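PDB 5NO8: Baccell_00875 from Bacteroides cellulosilyticus DSM 14838, which is a polysaccharide lyase that probably removes the L-rhamnose caps linked to glucuronic acid on complex arabinogalactan proteins. Local coordinates for residues R445-G448 with M452-A455; L457-Y462 with K476-M481; Q469-G474 with A506-E511; S480-F485 with T513-D518; D524-N529 with Q550-L555. All blocks are in the same frame, centred on the assembly; numbering follows the deposited sequence. Where two conformers were deposited one is given.

Contact 1. Residues R445-G448 with M452-A455; sequences RNRG and MWVA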
# COMPACT_ATOMS: atom_id res chain seq x y z
N ARG A 445 7.51 -25.96 2.85
CA ARG A 445 8.33 -25.19 3.77
C ARG A 445 7.82 -25.15 5.23
O ARG A 445 6.60 -25.16 5.50
CB ARG A 445 8.56 -23.76 3.24
CG ARG A 445 7.32 -22.87 3.29
CD ARG A 445 7.52 -21.58 2.52
NE ARG A 445 6.26 -20.83 2.39
CZ ARG A 445 6.09 -19.73 1.66
NH1 ARG A 445 7.10 -19.20 0.97
NH2 ARG A 445 4.88 -19.13 1.62
N ASN A 446 8.77 -25.09 6.16
CA ASN A 446 8.51 -24.93 7.57
C ASN A 446 8.88 -23.47 7.85
O ASN A 446 10.05 -23.12 7.93
CB ASN A 446 9.35 -25.93 8.38
CG ASN A 446 9.13 -25.82 9.88
OD1 ASN A 446 8.27 -25.10 10.35
ND2 ASN A 446 9.94 -26.56 10.64
N ARG A 447 7.86 -22.62 7.98
CA ARG A 447 8.01 -21.16 7.90
C ARG A 447 7.47 -20.50 9.17
O ARG A 447 6.34 -20.77 9.58
CB ARG A 447 7.23 -20.70 6.67
CG ARG A 447 6.99 -19.21 6.48
CD ARG A 447 5.98 -19.05 5.37
NE ARG A 447 5.76 -17.68 4.92
CZ ARG A 447 4.56 -17.16 4.60
NH1 ARG A 447 4.49 -15.91 4.14
NH2 ARG A 447 3.42 -17.87 4.73
N GLY A 448 8.25 -19.61 9.78
CA GLY A 448 7.95 -19.09 11.12
C GLY A 448 6.65 -18.32 11.22
O GLY A 448 5.98 -18.36 12.25
N MET A 452 2.46 -18.34 14.16
CA MET A 452 1.75 -17.28 14.88
C MET A 452 0.27 -17.32 14.58
O MET A 452 -0.55 -17.08 15.47
CB MET A 452 2.26 -15.90 14.48
CG MET A 452 3.74 -15.66 14.75
SD MET A 452 4.25 -16.14 16.42
CE MET A 452 4.76 -17.83 16.18
N TRP A 453 -0.06 -17.61 13.33
CA TRP A 453 -1.44 -17.59 12.85
C TRP A 453 -2.19 -18.83 13.33
O TRP A 453 -3.34 -18.73 13.73
CB TRP A 453 -1.48 -17.46 11.34
CG TRP A 453 -0.78 -16.22 10.83
CD1 TRP A 453 -0.74 -14.99 11.43
CD2 TRP A 453 -0.02 -16.12 9.63
NE1 TRP A 453 -0.00 -14.12 10.67
CE2 TRP A 453 0.46 -14.79 9.56
CE3 TRP A 453 0.31 -17.02 8.61
CZ2 TRP A 453 1.24 -14.34 8.49
CZ3 TRP A 453 1.10 -16.57 7.56
CH2 TRP A 453 1.55 -15.24 7.50
N VAL A 454 -1.51 -19.98 13.31
CA VAL A 454 -2.07 -21.18 13.92
C VAL A 454 -2.32 -20.98 15.41
O VAL A 454 -3.37 -21.36 15.90
CB VAL A 454 -1.18 -22.43 13.67
CG1 VAL A 454 -1.62 -23.60 14.55
CG2 VAL A 454 -1.28 -22.83 12.22
N ALA A 455 -1.36 -20.40 16.13
CA ALA A 455 -1.53 -20.13 17.55
C ALA A 455 -2.67 -19.16 17.83
O ALA A 455 -3.45 -19.36 18.77
CB ALA A 455 -0.26 -19.57 18.13
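R447 brings the NH2 corner of its guanidinium to the six-membered rim of W453, with R447 NH2 3.9 Å from W453 CZ3. The nitrogen comes in at the ring edge, close to the indole plane. With this approach and the two planes 73° apart, the pair is not a stack over the ring face. The arginine gets there by length: CG lies opposite the backbone N (chi1 169°) and the chain runs straight on to NE, carrying the head across to the tryptophan. W453 folds the other way, CG beside its own backbone N, which turns its benzo rim toward the arginine head.

On the arginine's own side, R445 NH2 lies over the centre of one face of the R447 guanidinium, 3.5 Å above its plane. Such close company between two arginines is probably eased by the carboxylates around them: E394 and E537 form salt bridges with R447, and D388 with R445. M452, bent at chi2 and chi3, adds a looser touch, its CE 4.1 Å from G448 O in the first helical turn. A glycerol, probably from the crystallisation liquor, lies about 5 Å from the R447 side chain and may mark a pocket. The chemistry implies a head group fixed in direction by two acids through NE and NH1, while NH2 has a weak hydrogen bond to N450 OD1 and touches the tryptophan rim.

Contact 2. Residues L457-Y462 with K476-M481; sequences LYFQMY and KTLKSM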
# COMPACT_ATOMS: atom_id res chain seq x y z
N LEU A 457 -5.28 -18.78 15.99
CA LEU A 457 -6.51 -19.55 15.80
C LEU A 457 -6.86 -20.33 17.07
O LEU A 457 -8.00 -20.27 17.56
CB LEU A 457 -6.44 -20.48 14.60
CG LEU A 457 -7.65 -21.41 14.43
CD1 LEU A 457 -8.91 -20.64 14.03
CD2 LEU A 457 -7.40 -22.51 13.44
N TYR A 458 -5.87 -21.03 17.63
CA TYR A 458 -6.15 -21.87 18.80
C TYR A 458 -6.58 -21.06 20.01
O TYR A 458 -7.56 -21.41 20.65
CB TYR A 458 -4.94 -22.80 19.13
CG TYR A 458 -4.59 -23.85 18.11
CD1 TYR A 458 -5.52 -24.37 17.23
CD2 TYR A 458 -3.29 -24.38 18.07
CE1 TYR A 458 -5.17 -25.35 16.31
CE2 TYR A 458 -2.94 -25.36 17.17
CZ TYR A 458 -3.87 -25.85 16.30
OH TYR A 458 -3.52 -26.82 15.40
N PHE A 459 -5.90 -19.95 20.30
CA PHE A 459 -6.31 -19.13 21.42
C PHE A 459 -7.72 -18.54 21.22
O PHE A 459 -8.51 -18.49 22.16
CB PHE A 459 -5.33 -18.00 21.69
CG PHE A 459 -3.96 -18.46 22.15
CD1 PHE A 459 -3.80 -19.30 23.25
CD2 PHE A 459 -2.81 -17.98 21.51
CE1 PHE A 459 -2.53 -19.68 23.68
CE2 PHE A 459 -1.54 -18.36 21.93
CZ PHE A 459 -1.40 -19.20 23.02
N GLN A 460 -8.05 -18.17 19.98
CA GLN A 460 -9.41 -17.70 19.68
C GLN A 460 -10.44 -18.82 19.87
O GLN A 460 -11.54 -18.58 20.38
CB GLN A 460 -9.49 -17.17 18.24
CG GLN A 460 -8.60 -15.97 17.94
CD GLN A 460 -9.12 -14.67 18.50
OE1 GLN A 460 -10.10 -14.64 19.26
NE2 GLN A 460 -8.44 -13.57 18.16
N MET A 461 -10.10 -20.03 19.43
CA MET A 461 -10.96 -21.21 19.62
C MET A 461 -11.23 -21.56 21.08
O MET A 461 -12.29 -22.13 21.38
CB MET A 461 -10.43 -22.42 18.86
CG MET A 461 -10.56 -22.37 17.35
SD MET A 461 -12.24 -22.26 16.77
CE MET A 461 -12.96 -23.88 17.18
N TYR A 462 -10.34 -21.21 22.00
CA TYR A 462 -10.65 -21.29 23.43
C TYR A 462 -11.82 -20.40 23.78
O TYR A 462 -12.73 -20.81 24.50
CB TYR A 462 -9.44 -20.92 24.28
CG TYR A 462 -9.71 -20.71 25.76
CD1 TYR A 462 -10.18 -21.75 26.58
CD2 TYR A 462 -9.45 -19.48 26.35
CE1 TYR A 462 -10.39 -21.55 27.94
CE2 TYR A 462 -9.66 -19.27 27.70
CZ TYR A 462 -10.12 -20.31 28.49
OH TYR A 462 -10.32 -20.03 29.83
N LYS A 476 1.90 -24.36 22.97
CA LYS A 476 2.87 -25.35 22.45
C LYS A 476 3.30 -25.08 20.99
O LYS A 476 4.42 -25.39 20.59
CB LYS A 476 2.30 -26.78 22.53
N THR A 477 2.37 -24.54 20.21
CA THR A 477 2.70 -24.04 18.89
C THR A 477 3.71 -22.90 18.99
O THR A 477 4.69 -22.87 18.24
CB THR A 477 1.43 -23.62 18.13
OG1 THR A 477 0.58 -24.75 18.00
CG2 THR A 477 1.78 -23.06 16.72
N LEU A 478 3.47 -21.96 19.89
CA LEU A 478 4.40 -20.86 20.08
C LEU A 478 5.77 -21.35 20.58
O LEU A 478 6.80 -20.82 20.16
CB LEU A 478 3.83 -19.79 21.00
CG LEU A 478 2.66 -18.97 20.45
CD1 LEU A 478 2.18 -18.01 21.52
CD2 LEU A 478 3.07 -18.24 19.17
N LYS A 479 5.77 -22.36 21.45
CA LYS A 479 7.04 -22.93 21.94
C LYS A 479 7.83 -23.62 20.84
O LYS A 479 9.04 -23.47 20.77
CB LYS A 479 6.78 -23.90 23.09
CG LYS A 479 6.22 -23.26 24.35
CD LYS A 479 7.07 -22.16 24.97
CE LYS A 479 8.49 -22.63 25.31
NZ LYS A 479 9.10 -21.79 26.38
N SER A 480 7.14 -24.38 20.00
CA SER A 480 7.72 -25.03 18.84
C SER A 480 8.33 -24.00 17.92
O SER A 480 9.41 -24.22 17.35
CB SER A 480 6.67 -25.85 18.10
OG SER A 480 7.18 -26.49 16.95
N MET A 481 7.65 -22.86 17.76
CA MET A 481 8.18 -21.78 16.95
C MET A 481 9.46 -21.20 17.56
O MET A 481 10.48 -21.13 16.88
CB MET A 481 7.13 -20.69 16.71
CG MET A 481 7.54 -19.73 15.60
SD MET A 481 8.64 -18.46 16.22
CE MET A 481 8.77 -17.38 14.78
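Y458 and T477 meet where a ring edge faces a hydroxyl, and at the next residue of each helix F459 meets L478. The Y458 side chain starts from CB, which lies close to the backbone oxygen of F470 on the helix opposite. CG turns beside the backbone N (chi1 -65°), aiming the ring across the gap. CD2 then packs against the CB of D473 and is the first ring atom to come near the threonine oxygen, Y458 CD2 being 3.9 Å from T477 OG1. Y458 CE2 is closer still, 3.7 Å from T477 OG1, which sits at the ring edge near its plane. At the tip, OH is hydrogen-bonded to Q430 OE1.

The two segments belong to consecutive antiparallel helices, 448-465 and 469-485, which form an alpha-hairpin of the helical domain. No hydrogen bond joins the segments directly. Q430 bridges them instead, since its NE2 bonds to T477 OG1 while its OE1 holds the tyrosine. That threonine oxygen is also bonded to D473 O one turn back, so two partners fix its rotation in a buried place.

Beside this polar bridge the contact is purely apolar. L478 CD1 touches the edge of the F459 ring in plane, 3.8 Å from F459 CE2 and 4.1 Å from F459 CZ. The other methyl of the same leucine turns to M452 and A455.

Contact 3. Residues Q469-G474 with A506-E511; sequences QFVTDG and AGMKKE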
# COMPACT_ATOMS: atom_id res chain seq x y z
N GLN A 469 -7.78 -27.23 26.18
CA GLN A 469 -6.82 -27.86 25.27
C GLN A 469 -6.38 -26.92 24.13
O GLN A 469 -5.25 -26.98 23.68
CB GLN A 469 -7.37 -29.17 24.70
CG GLN A 469 -6.40 -29.98 23.83
CD GLN A 469 -5.16 -30.45 24.59
OE1 GLN A 469 -5.26 -30.95 25.72
NE2 GLN A 469 -3.97 -30.31 23.98
N PHE A 470 -7.27 -26.06 23.66
CA PHE A 470 -6.88 -25.03 22.68
C PHE A 470 -5.79 -24.07 23.17
O PHE A 470 -4.92 -23.65 22.40
CB PHE A 470 -8.11 -24.23 22.23
CG PHE A 470 -8.98 -24.96 21.28
CD1 PHE A 470 -8.51 -25.30 20.03
CD2 PHE A 470 -10.28 -25.30 21.62
CE1 PHE A 470 -9.30 -25.98 19.13
CE2 PHE A 470 -11.07 -25.99 20.72
CZ PHE A 470 -10.58 -26.33 19.48
N VAL A 471 -5.82 -23.72 24.45
CA VAL A 471 -4.85 -22.84 25.03
C VAL A 471 -3.50 -23.57 25.11
O VAL A 471 -2.44 -22.97 24.86
CB VAL A 471 -5.28 -22.37 26.42
CG1 VAL A 471 -4.28 -21.39 27.01
CG2 VAL A 471 -6.68 -21.73 26.37
N THR A 472 -3.55 -24.85 25.47
CA THR A 472 -2.35 -25.69 25.47
C THR A 472 -1.74 -25.76 24.06
O THR A 472 -0.54 -25.55 23.90
CB THR A 472 -2.65 -27.11 26.02
OG1 THR A 472 -3.03 -26.98 27.40
CG2 THR A 472 -1.46 -28.06 25.89
N ASP A 473 -2.56 -26.02 23.05
CA ASP A 473 -2.10 -26.11 21.67
C ASP A 473 -1.55 -24.78 21.16
O ASP A 473 -0.53 -24.77 20.45
CB ASP A 473 -3.22 -26.63 20.74
CG ASP A 473 -3.64 -28.06 21.07
OD1 ASP A 473 -2.94 -28.74 21.84
OD2 ASP A 473 -4.69 -28.51 20.56
N GLY A 474 -2.19 -23.67 21.52
CA GLY A 474 -1.68 -22.34 21.19
C GLY A 474 -0.28 -22.12 21.78
O GLY A 474 0.66 -21.75 21.07
N ALA A 506 -7.42 -19.40 31.52
CA ALA A 506 -7.41 -20.84 31.69
C ALA A 506 -6.74 -21.28 33.00
O ALA A 506 -6.72 -22.47 33.29
CB ALA A 506 -6.74 -21.51 30.50
N GLY A 507 -6.16 -20.34 33.75
CA GLY A 507 -5.51 -20.64 35.02
C GLY A 507 -4.16 -21.32 34.89
O GLY A 507 -3.65 -21.84 35.88
N MET A 508 -3.56 -21.30 33.70
CA MET A 508 -2.29 -22.01 33.45
C MET A 508 -1.12 -21.10 33.81
O MET A 508 -0.50 -20.48 32.93
CB MET A 508 -2.23 -22.46 32.00
CG MET A 508 -3.24 -23.52 31.65
SD MET A 508 -3.38 -23.71 29.87
CE MET A 508 -4.41 -25.17 29.75
N LYS A 509 -0.84 -21.04 35.11
CA LYS A 509 0.11 -20.08 35.70
C LYS A 509 1.56 -20.29 35.26
O LYS A 509 2.22 -19.31 34.94
CB LYS A 509 0.04 -20.13 37.24
CG LYS A 509 -1.18 -19.43 37.84
CD LYS A 509 -0.88 -17.99 38.22
CE LYS A 509 -0.16 -17.88 39.56
NZ LYS A 509 -1.08 -18.05 40.72
N LYS A 510 2.04 -21.53 35.28
CA LYS A 510 3.42 -21.85 34.87
C LYS A 510 3.66 -21.52 33.39
O LYS A 510 4.72 -21.00 33.02
CB LYS A 510 3.76 -23.32 35.11
N GLU A 511 2.67 -21.83 32.56
CA GLU A 511 2.76 -21.59 31.12
C GLU A 511 2.69 -20.10 30.82
O GLU A 511 3.40 -19.62 29.93
CB GLU A 511 1.71 -22.36 30.34
CG GLU A 511 1.87 -23.87 30.37
CD GLU A 511 1.24 -24.53 31.58
OE1 GLU A 511 0.85 -23.84 32.56
OE2 GLU A 511 1.14 -25.77 31.55
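M508 stands at an N-cap position yet spends its side chain on a neighbouring helix, pressing its terminal methyl against a hydroxyl: M508 CE lies only 3.3 Å from T472 OG1. The setting is a tight turn between two helices of the helical domain. Helix 496-505 ends in a Schellman motif, in which G507 takes up a positive phi (75°); M508 follows as the centre of an inverse gamma turn, and helix 509-529 begins immediately after. This corner rests on the first turns of helix 469-485.

The methionine is straight beyond CG, with both chi2 and chi3 near 180°, and so reaches along V471 to T472. It crosses T472 at about a right angle and V471 obliquely. Its sulfur settles against the valine, M508 SD being 3.8 Å from V471 CG1, while the methyl goes on to the threonine. V471 divides its two branches between the two ends of the turn: CG1, opposite the backbone N, takes the sulfur, and V471 CG2 meets the last residue before the glycine, 4.1 Å from A506 CB. L503 of helix 496-505 touches both V471 and M508, closing the apolar patch from a third helix, and Y462 packs on V471 from helix 448-465.

Nothing across the contact is a hydrogen bond. A side-chain bond does form within helix 469-485, on D473 OD1, which is bonded to Y434 OH as well. There Q469 NE2 donates to D473 OD1 at 2.8 Å with an N-H...O angle of 146°; the oxygen lies close to the amide plane of Q469, but NE2 reaches it from 36° above the carboxylate plane.

Contact 4. Residues S480-F485 with T513-D518; sequences SMFQQF and TDLRND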
# COMPACT_ATOMS: atom_id res chain seq x y z
N SER A 480 7.14 -24.38 20.00
CA SER A 480 7.72 -25.03 18.84
C SER A 480 8.33 -24.00 17.92
O SER A 480 9.41 -24.22 17.35
CB SER A 480 6.67 -25.85 18.10
OG SER A 480 7.18 -26.49 16.95
N MET A 481 7.65 -22.86 17.76
CA MET A 481 8.18 -21.78 16.95
C MET A 481 9.46 -21.20 17.56
O MET A 481 10.48 -21.13 16.88
CB MET A 481 7.13 -20.69 16.71
CG MET A 481 7.54 -19.73 15.60
SD MET A 481 8.64 -18.46 16.22
CE MET A 481 8.77 -17.38 14.78
N PHE A 482 9.45 -20.81 18.83
CA PHE A 482 10.65 -20.27 19.49
C PHE A 482 11.82 -21.28 19.53
O PHE A 482 12.98 -20.88 19.36
CB PHE A 482 10.35 -19.81 20.92
CG PHE A 482 9.38 -18.67 21.01
CD1 PHE A 482 9.54 -17.52 20.24
CD2 PHE A 482 8.30 -18.73 21.90
CE1 PHE A 482 8.65 -16.46 20.34
CE2 PHE A 482 7.41 -17.68 21.99
CZ PHE A 482 7.57 -16.55 21.21
N GLN A 483 11.53 -22.56 19.74
CA GLN A 483 12.55 -23.63 19.69
C GLN A 483 13.30 -23.63 18.35
O GLN A 483 14.54 -23.71 18.33
CB GLN A 483 11.91 -25.01 19.92
CG GLN A 483 12.90 -26.19 20.03
CD GLN A 483 13.08 -26.98 18.73
OE1 GLN A 483 12.13 -27.56 18.19
NE2 GLN A 483 14.33 -27.02 18.23
N GLN A 484 12.56 -23.52 17.25
CA GLN A 484 13.11 -23.71 15.92
C GLN A 484 13.68 -22.44 15.30
O GLN A 484 14.68 -22.51 14.58
CB GLN A 484 12.06 -24.26 14.97
CG GLN A 484 11.54 -25.63 15.32
CD GLN A 484 10.38 -26.03 14.45
OE1 GLN A 484 9.21 -25.82 14.80
NE2 GLN A 484 10.68 -26.60 13.30
N PHE A 485 13.02 -21.31 15.54
CA PHE A 485 13.36 -20.06 14.86
C PHE A 485 14.04 -19.04 15.74
O PHE A 485 14.48 -18.03 15.25
CB PHE A 485 12.08 -19.44 14.23
CG PHE A 485 11.46 -20.29 13.16
CD1 PHE A 485 10.56 -21.28 13.49
CD2 PHE A 485 11.78 -20.10 11.82
CE1 PHE A 485 9.99 -22.09 12.52
CE2 PHE A 485 11.22 -20.89 10.85
CZ PHE A 485 10.31 -21.89 11.18
N THR A 513 3.74 -17.48 32.79
CA THR A 513 5.03 -16.86 33.10
C THR A 513 6.12 -17.28 32.12
O THR A 513 6.97 -16.46 31.76
CB THR A 513 5.49 -17.15 34.54
OG1 THR A 513 5.34 -18.55 34.80
CG2 THR A 513 4.66 -16.35 35.55
N ASP A 514 6.10 -18.54 31.68
CA ASP A 514 7.06 -19.03 30.68
C ASP A 514 6.93 -18.34 29.31
O ASP A 514 7.93 -17.93 28.70
CB ASP A 514 6.88 -20.53 30.48
CG ASP A 514 7.88 -21.11 29.51
OD1 ASP A 514 9.07 -20.77 29.62
OD2 ASP A 514 7.49 -21.92 28.65
N LEU A 515 5.70 -18.24 28.83
CA LEU A 515 5.43 -17.52 27.58
C LEU A 515 5.76 -16.05 27.71
O LEU A 515 6.37 -15.48 26.82
CB LEU A 515 3.98 -17.70 27.14
CG LEU A 515 3.66 -17.18 25.74
CD1 LEU A 515 4.47 -17.90 24.68
CD2 LEU A 515 2.16 -17.31 25.46
N ARG A 516 5.39 -15.44 28.83
CA ARG A 516 5.73 -14.06 29.10
C ARG A 516 7.24 -13.82 29.04
O ARG A 516 7.70 -12.82 28.47
CB ARG A 516 5.13 -13.62 30.44
CG ARG A 516 5.44 -12.20 30.85
CD ARG A 516 4.52 -11.76 31.96
NE ARG A 516 4.94 -10.49 32.55
CZ ARG A 516 4.13 -9.59 33.12
NH1 ARG A 516 2.82 -9.78 33.19
NH2 ARG A 516 4.66 -8.47 33.62
N ASN A 517 8.02 -14.75 29.61
CA ASN A 517 9.48 -14.67 29.54
C ASN A 517 9.99 -14.81 28.10
O ASN A 517 10.94 -14.12 27.73
CB ASN A 517 10.14 -15.75 30.42
CG ASN A 517 9.96 -15.51 31.92
OD1 ASN A 517 10.11 -16.46 32.70
ND2 ASN A 517 9.65 -14.28 32.33
N ASP A 518 9.38 -15.69 27.32
CA ASP A 518 9.71 -15.81 25.88
C ASP A 518 9.44 -14.51 25.12
O ASP A 518 10.28 -14.06 24.33
CB ASP A 518 8.94 -16.95 25.21
CG ASP A 518 9.46 -18.34 25.58
OD1 ASP A 518 10.59 -18.46 26.11
OD2 ASP A 518 8.74 -19.32 25.31
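The F482 ring takes L515 at its edge, where L515 CD1 lies in the ring plane 4.0 Å from F482 CE2. D518 approaches obliquely, its carboxylate plane 64° from the ring plane, and the ring of Y487 also meets F482, nearly parallel to it. The ring thus fills the space between helix 469-485 and helix 509-529. These two run in nearly the same direction, with the short helix 496-505 between them in the chain, a succession consistent with the (alpha/alpha) toroids of many polysaccharide lyases.

F482 carries its CG beside the backbone N (chi1 -64°), which aims the ring at the other helix, its CD2-CE2 side leading. That side meets the aspartate twice. F482 CD2 lies 3.5 Å from D518 OD2, a contact of a ring C-H with an acid oxygen that is at most weakly polar. The methylene of the same aspartate packs more plainly on CE2.

The oxygens of D518 have stronger partners elsewhere: OD2 forms a salt bridge to K479, which also pairs with D514, and OD1 is hydrogen-bonded to Y487 OH. The buried acid is therefore compensated by charge on one oxygen and held by a hydroxyl on the other, which probably helps it to stay ionised. With an alanine at F482 the whole ring is lost, which would probably open a gap between the helices and leave L515 and the flank of D518 without this aromatic neighbour. The L515 methyl serves a second neighbour as well, L515 CD1 lying 3.9 Å from L478 CD1, while D518 CB comes to 3.6 Å from F482 CE2.

Contact 5. Residues D524-N529 with Q550-L555; sequences DVFVKN and QFLAQL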
# COMPACT_ATOMS: atom_id res chain seq x y z
N ASP A 524 13.41 -7.81 23.90
CA ASP A 524 14.79 -7.34 24.07
C ASP A 524 15.57 -7.42 22.76
O ASP A 524 16.30 -6.50 22.45
CB ASP A 524 15.47 -8.08 25.23
CG ASP A 524 14.82 -7.78 26.58
OD1 ASP A 524 14.06 -6.79 26.71
OD2 ASP A 524 15.05 -8.56 27.54
N VAL A 525 15.37 -8.47 21.96
CA VAL A 525 16.01 -8.55 20.63
C VAL A 525 15.56 -7.39 19.74
O VAL A 525 16.40 -6.73 19.12
CB VAL A 525 15.79 -9.91 19.94
CG1 VAL A 525 16.29 -9.89 18.49
CG2 VAL A 525 16.51 -11.02 20.71
N PHE A 526 14.26 -7.10 19.70
CA PHE A 526 13.76 -6.02 18.84
C PHE A 526 14.29 -4.66 19.26
O PHE A 526 14.65 -3.85 18.42
CB PHE A 526 12.22 -5.98 18.80
CG PHE A 526 11.57 -7.18 18.13
CD1 PHE A 526 12.29 -8.17 17.47
CD2 PHE A 526 10.17 -7.27 18.13
CE1 PHE A 526 11.63 -9.25 16.87
CE2 PHE A 526 9.52 -8.34 17.53
CZ PHE A 526 10.25 -9.33 16.91
N VAL A 527 14.35 -4.41 20.56
CA VAL A 527 14.92 -3.18 21.09
C VAL A 527 16.41 -3.03 20.73
O VAL A 527 16.87 -1.93 20.38
CB VAL A 527 14.71 -3.07 22.62
CG1 VAL A 527 15.51 -1.92 23.22
CG2 VAL A 527 13.23 -2.85 22.93
N LYS A 528 17.15 -4.13 20.83
CA LYS A 528 18.58 -4.10 20.52
C LYS A 528 18.80 -3.92 19.01
O LYS A 528 19.72 -3.24 18.62
CB LYS A 528 19.26 -5.38 21.02
CG LYS A 528 20.78 -5.38 20.94
CD LYS A 528 21.32 -6.78 21.23
CE LYS A 528 21.12 -7.74 20.05
NZ LYS A 528 20.52 -9.05 20.47
N ASN A 529 17.95 -4.52 18.17
CA ASN A 529 18.06 -4.32 16.73
C ASN A 529 17.76 -2.88 16.32
O ASN A 529 18.40 -2.36 15.41
CB ASN A 529 17.14 -5.27 15.97
CG ASN A 529 17.59 -6.70 16.03
OD1 ASN A 529 18.72 -7.00 16.44
ND2 ASN A 529 16.72 -7.62 15.58
N GLN A 550 3.85 -3.64 16.55
CA GLN A 550 2.64 -4.37 16.97
C GLN A 550 2.99 -5.25 18.18
O GLN A 550 2.31 -5.23 19.21
CB GLN A 550 2.12 -5.23 15.81
CG GLN A 550 0.87 -6.06 16.04
CD GLN A 550 0.60 -7.06 14.92
OE1 GLN A 550 1.52 -7.52 14.21
NE2 GLN A 550 -0.67 -7.43 14.76
N PHE A 551 4.09 -5.96 18.06
CA PHE A 551 4.58 -6.80 19.15
C PHE A 551 4.98 -6.01 20.39
O PHE A 551 4.53 -6.31 21.51
CB PHE A 551 5.77 -7.62 18.68
CG PHE A 551 6.34 -8.48 19.76
CD1 PHE A 551 5.85 -9.74 19.95
CD2 PHE A 551 7.33 -7.99 20.60
CE1 PHE A 551 6.34 -10.55 20.97
CE2 PHE A 551 7.83 -8.78 21.61
CZ PHE A 551 7.34 -10.05 21.79
N LEU A 552 5.82 -5.00 20.19
CA LEU A 552 6.30 -4.19 21.30
C LEU A 552 5.20 -3.45 22.05
O LEU A 552 5.26 -3.34 23.28
CB LEU A 552 7.38 -3.21 20.86
CG LEU A 552 8.72 -3.80 20.40
CD1 LEU A 552 9.48 -2.71 19.68
CD2 LEU A 552 9.56 -4.33 21.55
N ALA A 553 4.21 -2.93 21.33
CA ALA A 553 3.13 -2.21 21.97
C ALA A 553 2.29 -3.14 22.86
O ALA A 553 1.90 -2.78 23.98
CB ALA A 553 2.25 -1.52 20.95
N GLN A 554 2.01 -4.33 22.35
CA GLN A 554 1.34 -5.37 23.14
C GLN A 554 2.19 -5.78 24.34
O GLN A 554 1.66 -5.97 25.45
CB GLN A 554 1.05 -6.60 22.31
CG GLN A 554 -0.03 -6.43 21.26
CD GLN A 554 -0.18 -7.68 20.44
OE1 GLN A 554 0.36 -7.78 19.33
NE2 GLN A 554 -0.86 -8.65 20.99
N LEU A 555 3.50 -5.93 24.14
CA LEU A 555 4.38 -6.29 25.26
C LEU A 555 4.38 -5.19 26.32
O LEU A 555 4.32 -5.49 27.51
CB LEU A 555 5.80 -6.59 24.77
CG LEU A 555 6.76 -7.19 25.81
CD1 LEU A 555 6.16 -8.46 26.40
CD2 LEU A 555 8.11 -7.53 25.18
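An offset T-shaped pair of phenylalanines, F526 and F551, joins the last turns of helix 509-529 to the middle of helix 542-559 in the helical domain. The segments cross steeply, at -124°, with their axes 10.7 Å apart at closest approach, wide enough for whole side chains to lie between them. F526 offers its edge to the face of F551, the ring centroids being 5.3 Å apart and the planes at 72°.

The touching corner is the CD2-CE2 side of F526, with F526 CE2 3.8 Å from F551 CD2. F551 has CG opposite its backbone N (chi1 179°), and this turn swings its face round to the incoming edge. F551 CB also helps, lying in the plane of the F526 ring 4.0 Å from F526 CE2.

L552 adds to the apolar seam: its CG lies at the edge of the F526 ring. L552 CD2 sits between neighbours, 4.2 Å from F526 CB and equally far from V527 CG2, so the leucine spans two successive residues of the other helix.

No polar bond links the segments; the polar ends are bonded outside them, D524 to K563 and Y564, N529 to Y490. The ring of that same Y490 stacks on F526. Around the seam, helix 562-576 covers V527 and L552 through E567, helix 496-505 sends V496 against F551, and helix 615-629 packs on Q550 through I617 and V621.

In the fold
All five contacts lie in the helical domain, on one side of the chain's centre. Contacts 1, 2, 4 and 5 are buried; contact 3, whose centre is about 37 Å from the centre of the chain, is only partly so. Helix 448-465 serves contacts 1 and 2, helix 469-485 contacts 2, 3 and 4, and helix 509-529 contacts 3, 4 and 5. Contacts 3 and 4 join the same two helices, contact 3 near their starts. No contact has a hydrogen bond across it; salt bridges and hydrogen bonds to outside residues frame 1, 2 and 4, while 5 is an aromatic and aliphatic seam and 3 a methionine laid on a valine and a threonine.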